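Local coordinates for protein CsuE (PDB 6FJY) that serves as the tip adhesion subunit of archaic chaperone-usher Csu pili, through which Acinetobacter baumannii probably attaches to surfaces when it forms biofilms, at residues 241-247 with 302-306; 48-54 with 126-132. All coordinates share one frame; numbering follows the deposited sequence.

Interaction 1 of 2, residues 241-247 with 302-306; sequences TFLKYDI and YQDTV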
loop_
_atom_site.group_PDB
_atom_site.type_symbol
_atom_site.label_atom_id
_atom_site.label_comp_id
_atom_site.label_asym_id
_atom_site.label_seq_id
_atom_site.Cartn_x
_atom_site.Cartn_y
_atom_site.Cartn_z
ATOM N N THR D 241 39.724 17.225 5.502
ATOM C CA THR D 241 39.203 18.570 5.665
ATOM C C THR D 241 37.682 18.537 5.716
ATOM O O THR D 241 37.034 17.687 5.098
ATOM C CB THR D 241 39.655 19.468 4.515
ATOM O OG1 THR D 241 40.984 19.108 4.118
ATOM C CG2 THR D 241 39.637 20.923 4.944
ATOM N N PHE D 242 37.113 19.479 6.458
ATOM C CA PHE D 242 35.671 19.589 6.603
ATOM C C PHE D 242 35.227 21.019 6.350
ATOM O O PHE D 242 35.885 21.972 6.780
ATOM C CB PHE D 242 35.219 19.150 7.990
ATOM C CG PHE D 242 35.416 17.690 8.251
ATOM C CD1 PHE D 242 34.573 16.754 7.677
ATOM C CD2 PHE D 242 36.441 17.250 9.069
ATOM C CE1 PHE D 242 34.748 15.412 7.913
ATOM C CE2 PHE D 242 36.617 15.905 9.309
ATOM C CZ PHE D 242 35.767 14.986 8.731
ATOM N N LEU D 243 34.102 21.155 5.655
ATOM C CA LEU D 243 33.463 22.441 5.390
ATOM C C LEU D 243 32.087 22.417 6.056
ATOM O O LEU D 243 31.157 21.784 5.548
ATOM C CB LEU D 243 33.361 22.689 3.891
ATOM C CG LEU D 243 32.637 23.967 3.488
ATOM C CD1 LEU D 243 33.241 25.150 4.216
ATOM C CD2 LEU D 243 32.729 24.151 1.985
ATOM N N LYS D 244 31.967 23.093 7.198
ATOM C CA LYS D 244 30.729 23.066 7.964
ATOM C C LYS D 244 29.623 23.813 7.231
ATOM O O LYS D 244 29.871 24.817 6.558
ATOM C CB LYS D 244 30.949 23.681 9.346
ATOM C CG LYS D 244 31.937 22.920 10.220
ATOM C CD LYS D 244 32.281 23.687 11.491
ATOM C CE LYS D 244 33.339 22.948 12.303
ATOM N NZ LYS D 244 33.750 23.688 13.529
ATOM N N TYR D 245 28.389 23.326 7.369
ATOM C CA TYR D 245 27.250 23.962 6.722
ATOM C C TYR D 245 25.985 23.658 7.517
ATOM O O TYR D 245 26.006 22.925 8.509
ATOM C CB TYR D 245 27.126 23.497 5.267
ATOM C CG TYR D 245 26.586 22.097 5.135
ATOM C CD1 TYR D 245 27.424 20.998 5.230
ATOM C CD2 TYR D 245 25.229 21.871 4.926
ATOM C CE1 TYR D 245 26.929 19.714 5.115
ATOM C CE2 TYR D 245 24.727 20.595 4.812
ATOM C CZ TYR D 245 25.579 19.520 4.907
ATOM O OH TYR D 245 25.082 18.245 4.797
ATOM N N ASP D 246 24.870 24.235 7.070
ATOM C CA ASP D 246 23.563 23.843 7.585
ATOM C C ASP D 246 22.522 24.088 6.500
ATOM O O ASP D 246 22.820 24.609 5.420
ATOM C CB ASP D 246 23.213 24.587 8.882
ATOM C CG ASP D 246 22.456 23.711 9.884
ATOM O OD1 ASP D 246 21.373 23.199 9.538
ATOM O OD2 ASP D 246 22.944 23.527 11.020
ATOM N N ILE D 247 21.293 23.685 6.803
ATOM C CA ILE D 247 20.154 23.804 5.904
ATOM C C ILE D 247 19.046 24.531 6.650
ATOM O O ILE D 247 18.801 24.259 7.831
ATOM C CB ILE D 247 19.664 22.422 5.419
ATOM C CG1 ILE D 247 20.753 21.684 4.638
ATOM C CG2 ILE D 247 18.423 22.559 4.566
ATOM C CD1 ILE D 247 20.357 20.276 4.306
ATOM N N TYR D 302 34.030 19.379 -1.753
ATOM C CA TYR D 302 33.548 18.817 -0.502
ATOM C C TYR D 302 32.141 18.268 -0.689
ATOM O O TYR D 302 31.333 18.824 -1.439
ATOM C CB TYR D 302 33.545 19.870 0.612
ATOM C CG TYR D 302 34.905 20.412 0.981
ATOM C CD1 TYR D 302 35.560 21.317 0.158
ATOM C CD2 TYR D 302 35.523 20.035 2.164
ATOM C CE1 TYR D 302 36.797 21.818 0.495
ATOM C CE2 TYR D 302 36.760 20.532 2.509
ATOM C CZ TYR D 302 37.392 21.424 1.671
ATOM O OH TYR D 302 38.625 21.926 2.004
ATOM N N GLN D 303 31.846 17.176 0.010
ATOM C CA GLN D 303 30.586 16.484 -0.184
ATOM C C GLN D 303 30.029 15.990 1.141
ATOM O O GLN D 303 30.768 15.750 2.100
ATOM C CB GLN D 303 30.740 15.304 -1.143
ATOM C CG GLN D 303 30.907 15.718 -2.585
ATOM C CD GLN D 303 31.045 14.527 -3.502
ATOM O OE1 GLN D 303 31.083 13.384 -3.050
ATOM N NE2 GLN D 303 31.118 14.788 -4.802
ATOM N N ASP D 304 28.702 15.850 1.172
ATOM C CA ASP D 304 28.004 15.197 2.269
ATOM C C ASP D 304 26.716 14.596 1.729
ATOM O O ASP D 304 26.214 14.989 0.674
ATOM C CB ASP D 304 27.696 16.165 3.417
ATOM C CG ASP D 304 27.399 15.439 4.725
ATOM O OD1 ASP D 304 27.749 14.237 4.835
ATOM O OD2 ASP D 304 26.809 16.065 5.634
ATOM N N THR D 305 26.169 13.643 2.471
ATOM C CA THR D 305 24.910 13.012 2.093
ATOM C C THR D 305 23.953 13.083 3.278
ATOM O O THR D 305 24.219 12.500 4.335
ATOM C CB THR D 305 25.134 11.571 1.638
ATOM O OG1 THR D 305 26.176 11.549 0.656
ATOM C CG2 THR D 305 23.871 11.014 1.017
ATOM N N VAL D 306 22.854 13.808 3.100
ATOM C CA VAL D 306 21.859 14.007 4.147
ATOM C C VAL D 306 20.716 13.029 3.927
ATOM O O VAL D 306 20.209 12.892 2.806
ATOM C CB VAL D 306 21.346 15.457 4.156
ATOM C CG1 VAL D 306 20.170 15.591 5.107
ATOM C CG2 VAL D 306 22.456 16.408 4.555
#
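Leu243 and Tyr302 mark where strands 242-247 and 302-306 come nearest, their CA atoms 6.9 Å apart; the axes diverge at 54°, and by Ile247 and Val306 the CA atoms are 10.1 Å apart. No backbone hydrogen bond links the two, and side chains fill the gap. Tyr302 packs against the start of strand 242-247: CB of Leu243 sits over one face of its ring in a CH-pi contact, 4.2 Å from the centroid, while CG2 of Thr241 touches the hydroxyl end. Farther along, Tyr245 has CG between its backbone N and carbonyl carbon (chi1 75°), which sends the ring across to the other strand. There its OH donates to OD2 of Asp304 at 2.9 Å, meeting that oxygen on the anti side, somewhat out of the carboxylate plane, with ring and carboxylate planes 77° apart. CG2 of Val306 also abuts the hydroxyl, and CD1 of Ile247 reaches the same methyl more loosely. Backbone N of Leu224 donates to OD1 of Asp304, and Val110 of the CsuC chain packs on both Tyr245 and Val306. The buried carboxylate thus has a partner on each oxygen, which probably eases the cost of holding a charge in a buried position beside the chaperone.

Interaction 2 of 2, residues 48-54 with 126-132; sequences LKYRVEQ and PLKVKWF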
loop_
_atom_site.group_PDB
_atom_site.type_symbol
_atom_site.label_atom_id
_atom_site.label_comp_id
_atom_site.label_asym_id
_atom_site.label_seq_id
_atom_site.Cartn_x
_atom_site.Cartn_y
_atom_site.Cartn_z
ATOM N N LEU D 48 -17.677 -24.567 -23.812
ATOM C CA LEU D 48 -17.920 -23.569 -22.779
ATOM C C LEU D 48 -18.428 -22.298 -23.439
ATOM O O LEU D 48 -17.729 -21.712 -24.272
ATOM C CB LEU D 48 -16.656 -23.288 -21.978
ATOM C CG LEU D 48 -16.867 -22.607 -20.622
ATOM C CD1 LEU D 48 -15.755 -23.003 -19.675
ATOM C CD2 LEU D 48 -16.927 -21.093 -20.756
ATOM N N LYS D 49 -19.641 -21.889 -23.078
ATOM C CA LYS D 49 -20.146 -20.556 -23.347
ATOM C C LYS D 49 -20.703 -19.998 -22.042
ATOM O O LYS D 49 -21.115 -20.750 -21.153
ATOM C CB LYS D 49 -21.217 -20.554 -24.457
ATOM C CG LYS D 49 -22.655 -20.742 -23.999
ATOM C CD LYS D 49 -23.639 -20.700 -25.197
ATOM C CE LYS D 49 -25.094 -20.777 -24.737
ATOM N NZ LYS D 49 -26.081 -20.937 -25.849
ATOM N N TYR D 50 -20.667 -18.673 -21.907
ATOM C CA TYR D 50 -21.137 -18.021 -20.694
ATOM C C TYR D 50 -22.115 -16.909 -21.043
ATOM O O TYR D 50 -22.217 -16.472 -22.193
ATOM C CB TYR D 50 -19.980 -17.459 -19.837
ATOM C CG TYR D 50 -19.173 -16.324 -20.456
ATOM C CD1 TYR D 50 -19.544 -14.994 -20.278
ATOM C CD2 TYR D 50 -18.025 -16.584 -21.190
ATOM C CE1 TYR D 50 -18.800 -13.957 -20.839
ATOM C CE2 TYR D 50 -17.283 -15.558 -21.744
ATOM C CZ TYR D 50 -17.672 -14.252 -21.568
ATOM O OH TYR D 50 -16.922 -13.251 -22.129
ATOM N N ARG D 51 -22.853 -16.477 -20.023
ATOM C CA ARG D 51 -23.831 -15.410 -20.154
ATOM C C ARG D 51 -23.689 -14.505 -18.945
ATOM O O ARG D 51 -23.844 -14.963 -17.807
ATOM C CB ARG D 51 -25.258 -15.966 -20.251
ATOM C CG ARG D 51 -26.332 -14.897 -20.408
ATOM C CD ARG D 51 -27.717 -15.438 -20.032
ATOM N NE ARG D 51 -28.056 -16.645 -20.785
ATOM C CZ ARG D 51 -29.151 -17.378 -20.594
ATOM N NH1 ARG D 51 -30.049 -17.039 -19.673
ATOM N NH2 ARG D 51 -29.350 -18.457 -21.334
ATOM N N VAL D 52 -23.391 -13.232 -19.180
ATOM C CA VAL D 52 -23.323 -12.278 -18.081
ATOM C C VAL D 52 -24.741 -11.884 -17.688
ATOM O O VAL D 52 -25.489 -11.324 -18.495
ATOM C CB VAL D 52 -22.492 -11.051 -18.463
ATOM C CG1 VAL D 52 -22.297 -10.162 -17.250
ATOM C CG2 VAL D 52 -21.173 -11.493 -19.027
ATOM N N GLU D 53 -25.123 -12.192 -16.452
ATOM C CA GLU D 53 -26.437 -11.786 -15.942
ATOM C C GLU D 53 -26.326 -10.381 -15.354
ATOM O O GLU D 53 -26.848 -9.418 -15.921
ATOM C CB GLU D 53 -26.964 -12.790 -14.911
ATOM C CG GLU D 53 -27.627 -14.032 -15.490
ATOM C CD GLU D 53 -28.403 -14.817 -14.433
ATOM O OE1 GLU D 53 -28.147 -14.601 -13.230
ATOM O OE2 GLU D 53 -29.270 -15.640 -14.794
ATOM N N GLN D 54 -25.636 -10.256 -14.220
ATOM C CA GLN D 54 -25.412 -8.972 -13.574
ATOM C C GLN D 54 -23.952 -8.573 -13.716
ATOM O O GLN D 54 -23.047 -9.397 -13.545
ATOM C CB GLN D 54 -25.796 -9.010 -12.094
ATOM C CG GLN D 54 -27.292 -9.022 -11.851
ATOM C CD GLN D 54 -27.661 -8.656 -10.426
ATOM O OE1 GLN D 54 -26.965 -9.020 -9.479
ATOM N NE2 GLN D 54 -28.758 -7.921 -10.271
ATOM N N PRO D 126 -23.056 -7.070 -8.394
ATOM C CA PRO D 126 -22.180 -8.243 -8.384
ATOM C C PRO D 126 -22.066 -8.859 -9.769
ATOM O O PRO D 126 -22.843 -8.588 -10.687
ATOM C CB PRO D 126 -22.864 -9.188 -7.396
ATOM C CG PRO D 126 -24.299 -8.755 -7.396
ATOM C CD PRO D 126 -24.289 -7.280 -7.613
ATOM N N LEU D 127 -21.043 -9.697 -9.912
ATOM C CA LEU D 127 -20.808 -10.445 -11.140
ATOM C C LEU D 127 -21.594 -11.754 -11.083
ATOM O O LEU D 127 -21.273 -12.648 -10.292
ATOM C CB LEU D 127 -19.321 -10.708 -11.312
ATOM C CG LEU D 127 -18.688 -10.586 -12.695
ATOM C CD1 LEU D 127 -17.411 -11.448 -12.740
ATOM C CD2 LEU D 127 -19.650 -10.952 -13.791
ATOM N N LYS D 128 -22.618 -11.865 -11.927
ATOM C CA LYS D 128 -23.434 -13.065 -12.042
ATOM C C LYS D 128 -23.299 -13.602 -13.455
ATOM O O LYS D 128 -23.633 -12.910 -14.424
ATOM C CB LYS D 128 -24.902 -12.774 -11.713
ATOM C CG LYS D 128 -25.155 -12.454 -10.247
ATOM C CD LYS D 128 -26.637 -12.246 -9.966
ATOM C CE LYS D 128 -27.444 -13.509 -10.224
ATOM N NZ LYS D 128 -28.914 -13.281 -10.062
ATOM N N VAL D 129 -22.818 -14.829 -13.576
ATOM C CA VAL D 129 -22.592 -15.441 -14.876
ATOM C C VAL D 129 -23.287 -16.794 -14.916
ATOM O O VAL D 129 -23.205 -17.583 -13.966
ATOM C CB VAL D 129 -21.085 -15.590 -15.188
ATOM C CG1 VAL D 129 -20.882 -16.184 -16.569
ATOM C CG2 VAL D 129 -20.388 -14.243 -15.096
ATOM N N LYS D 130 -23.976 -17.055 -16.020
ATOM C CA LYS D 130 -24.520 -18.366 -16.314
ATOM C C LYS D 130 -23.538 -19.080 -17.227
ATOM O O LYS D 130 -23.198 -18.568 -18.301
ATOM C CB LYS D 130 -25.902 -18.265 -16.963
ATOM C CG LYS D 130 -26.645 -19.599 -17.048
ATOM C CD LYS D 130 -28.099 -19.394 -17.493
ATOM C CE LYS D 130 -28.903 -18.579 -16.488
ATOM N NZ LYS D 130 -29.380 -19.409 -15.338
ATOM N N TRP D 131 -23.082 -20.252 -16.791
ATOM C CA TRP D 131 -22.108 -21.058 -17.507
ATOM C C TRP D 131 -22.772 -22.303 -18.074
ATOM O O TRP D 131 -23.605 -22.934 -17.416
ATOM C CB TRP D 131 -20.963 -21.475 -16.585
ATOM C CG TRP D 131 -20.379 -20.349 -15.801
ATOM C CD1 TRP D 131 -20.813 -19.873 -14.605
ATOM C CD2 TRP D 131 -19.244 -19.560 -16.162
ATOM N NE1 TRP D 131 -20.023 -18.833 -14.194
ATOM C CE2 TRP D 131 -19.046 -18.622 -15.132
ATOM C CE3 TRP D 131 -18.368 -19.564 -17.253
ATOM C CZ2 TRP D 131 -18.011 -17.688 -15.165
ATOM C CZ3 TRP D 131 -17.340 -18.636 -17.279
ATOM C CH2 TRP D 131 -17.173 -17.711 -16.247
ATOM N N PHE D 132 -22.387 -22.648 -19.299
ATOM C CA PHE D 132 -22.789 -23.882 -19.962
ATOM C C PHE D 132 -21.494 -24.560 -20.393
ATOM O O PHE D 132 -20.803 -24.064 -21.289
ATOM C CB PHE D 132 -23.698 -23.602 -21.165
ATOM C CG PHE D 132 -24.878 -22.705 -20.861
ATOM C CD1 PHE D 132 -24.721 -21.329 -20.746
ATOM C CD2 PHE D 132 -26.152 -23.238 -20.727
ATOM C CE1 PHE D 132 -25.812 -20.501 -20.478
ATOM C CE2 PHE D 132 -27.251 -22.422 -20.467
ATOM C CZ PHE D 132 -27.082 -21.053 -20.344
#
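The Phe132 ring carries CE of Lys49 over one face, 4.0 Å above its plane, and has the Lys49 carbonyl oxygen at its edge. The lysine's NZ stands almost on the ring normal, but at 5.3 Å from the centroid the cation-pi attraction is weak at most; Lys49 also has a cation-pi partner in Trp163. Next along this face of the sheet, the Arg51 guanidinium takes CD of Lys130 over one face, toward the rim, and brings NH2 to 3.6 Å from CZ of Phe132. The other face belongs to Tyr50, Val52, Val129 and Trp131. CG1 of Val129 lies over one face of the indole, toward its rim, and Leu48, side by side with Trp131, brings CD2 to the indole edge. The Tyr50 ring, with CG2 of Val52 at its edge, is oblique to the six-membered ring of Trp131, planes at 46°. The Tyr50 hydroxyl bonds to Asp74 and Trp131 NE1 to Ser169.

Glu53 spreads its carboxylate between two lysines: OE1 forms a salt bridge with NZ of Lys128 at 3.5 Å, and OE2 reaches NZ of Lys130 in a long one; that lysine's NZ also pairs with Asp168. In the backbone, the strands run antiparallel, with paired bonds at Lys49-Phe132 and Arg51-Lys130. Glu53 and Gln54 both face Lys128, and N of Glu53 donates to O of Lys128 at 2.6 Å. This is a classic beta bulge in an antiparallel strand pair, one face buried and the other mostly charged, Phe132 among the lysines and arginine, as suits the wall of a beta sandwich.

In the fold
Interaction 2 closes before interaction 1 opens along the chain, and the two lie on opposite sides of its centre, about 66 Å apart between centres and about 47 Å between nearest atoms. Strand 119-136, which carries residues 126-132, pairs with the long strand 167-184; that strand passes to 202-210, then 279-289, which borders 242-249, so a chain of strand neighbours joins the two regions without any direct touch. Interaction 1 lies in the Spore Coat Protein U domain, where residues 303-306 pair in parallel with a strand of CsuC, consistent with donor-strand complementation by the chaperone. Interaction 2, untouched by the chaperone, belongs to the distant N-terminal part, which probably does the adhering at the pilus tip.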